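Local coordinates for putative curved DNA-binding protein (Chaetomium thermophilum var. thermophilum DSM 1495, PDB 4IPA), which is an Arx1 of the peptidase M24 fold, linked to ribosome biogenesis and possibly able to bind DNA, at residues K45-G50 and I54-Q59. Numbering follows the deposited sequence.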
# COMPACT_ATOMS: atom_id res chain seq x y z
N LYS A 45 -2.24 11.51 13.17
CA LYS A 45 -2.21 12.60 14.15
C LYS A 45 -0.87 12.66 14.90
O LYS A 45 -0.47 13.73 15.35
CB LYS A 45 -3.37 12.44 15.14
CG LYS A 45 -4.72 12.84 14.55
CD LYS A 45 -5.90 12.23 15.31
CE LYS A 45 -5.97 12.69 16.76
NZ LYS A 45 -7.16 12.10 17.44
N LEU A 46 -0.19 11.53 15.04
CA LEU A 46 1.11 11.52 15.70
C LEU A 46 2.23 12.05 14.81
O LEU A 46 3.31 12.36 15.31
CB LEU A 46 1.47 10.11 16.22
CG LEU A 46 0.46 9.44 17.16
CD1 LEU A 46 0.89 8.01 17.52
CD2 LEU A 46 0.25 10.27 18.42
N CYS A 47 1.98 12.14 13.50
CA CYS A 47 3.05 12.51 12.57
C CYS A 47 3.29 14.02 12.48
O CYS A 47 3.14 14.61 11.41
CB CYS A 47 2.82 11.91 11.18
SG CYS A 47 2.85 10.11 11.16
N VAL A 48 3.67 14.61 13.60
CA VAL A 48 3.99 16.03 13.65
C VAL A 48 5.51 16.23 13.59
O VAL A 48 6.28 15.33 13.93
CB VAL A 48 3.41 16.68 14.92
CG1 VAL A 48 1.91 16.38 15.04
CG2 VAL A 48 4.13 16.18 16.16
N PRO A 49 5.95 17.41 13.13
CA PRO A 49 7.39 17.69 13.09
C PRO A 49 8.04 17.44 14.45
O PRO A 49 7.47 17.86 15.46
CB PRO A 49 7.44 19.17 12.73
CG PRO A 49 6.20 19.37 11.91
CD PRO A 49 5.16 18.54 12.62
N GLY A 50 9.18 16.76 14.47
CA GLY A 50 9.89 16.49 15.71
C GLY A 50 9.62 15.11 16.30
O GLY A 50 10.40 14.62 17.12
N ILE A 54 10.32 5.89 15.25
CA ILE A 54 10.22 4.61 15.96
C ILE A 54 9.10 4.63 17.00
O ILE A 54 8.49 3.60 17.27
CB ILE A 54 11.55 4.14 16.60
CG1 ILE A 54 11.45 2.66 16.99
CG2 ILE A 54 11.89 4.95 17.83
CD1 ILE A 54 12.53 1.82 16.43
N ASP A 55 8.85 5.79 17.59
CA ASP A 55 7.78 5.93 18.56
C ASP A 55 6.41 5.79 17.91
O ASP A 55 5.52 5.12 18.45
CB ASP A 55 7.88 7.27 19.29
CG ASP A 55 9.05 7.33 20.26
OD1 ASP A 55 9.60 6.25 20.59
OD2 ASP A 55 9.41 8.44 20.68
N ILE A 56 6.25 6.41 16.74
CA ILE A 56 5.01 6.34 15.99
C ILE A 56 4.68 4.91 15.55
O ILE A 56 3.56 4.44 15.75
CB ILE A 56 5.05 7.27 14.76
CG1 ILE A 56 5.50 8.67 15.18
CG2 ILE A 56 3.68 7.32 14.10
CD1 ILE A 56 5.75 9.63 14.02
N CYS A 57 5.65 4.21 14.97
CA CYS A 57 5.47 2.82 14.56
C CYS A 57 5.11 1.94 15.75
O CYS A 57 4.20 1.10 15.66
CB CYS A 57 6.73 2.26 13.89
SG CYS A 57 7.19 3.06 12.35
N GLU A 58 5.82 2.11 16.87
CA GLU A 58 5.51 1.31 18.05
C GLU A 58 4.09 1.60 18.54
O GLU A 58 3.34 0.68 18.87
CB GLU A 58 6.53 1.54 19.17
CG GLU A 58 7.89 0.89 18.92
CD GLU A 58 8.90 1.13 20.06
OE1 GLU A 58 8.65 1.99 20.93
OE2 GLU A 58 9.95 0.46 20.07
N GLN A 59 3.73 2.87 18.59
CA GLN A 59 2.40 3.25 19.05
C GLN A 59 1.30 2.75 18.11
O GLN A 59 0.23 2.32 18.56
CB GLN A 59 2.28 4.77 19.24
CG GLN A 59 0.94 5.23 19.81
CD GLN A 59 0.58 4.56 21.14
OE1 GLN A 59 1.46 4.16 21.91
NE2 GLN A 59 -0.71 4.42 21.41
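Ile56 meets Leu46 and Cys47 through van der Waals contacts, and no hydrogen bond crosses between 45-50 and 54-59. Its CG2 methyl lies 4.1 Å from Leu46 CB. With CG1 anti to the carbonyl carbon (chi1 -50°), Ile56 CG2 and Ile56 CD1 both lie 4.1 Å from Cys47 SG. Ile56 CD1 also rests on the backbone, 3.9 Å from Leu46 O. With an alanine in place of Ile56, both methyls at the sulfur would be lost, and a gap would probably open beside Leu46 CB and Cys47 SG.

The contact packs the end of helix 23-46 against the first turns of helix 53-69, two consecutive helices joined by a short loop within the M24 family region. Cys47 is the centre of an inverse gamma turn, with a weak bond from Val48 N to Leu46 O at 2.8 Å.

One turn on from Ile56, the side chain of Gln59 crosses that of Leu46 at about a right angle. Leu46 CD1 touches the aliphatic part of Gln59, 3.6 Å from Gln59 CG. With CG anti to the backbone N (chi1 -177°), Gln59 presents both CB and CG to this methyl. On the same helix, Asp55 and Glu58 both form salt bridges with Arg100.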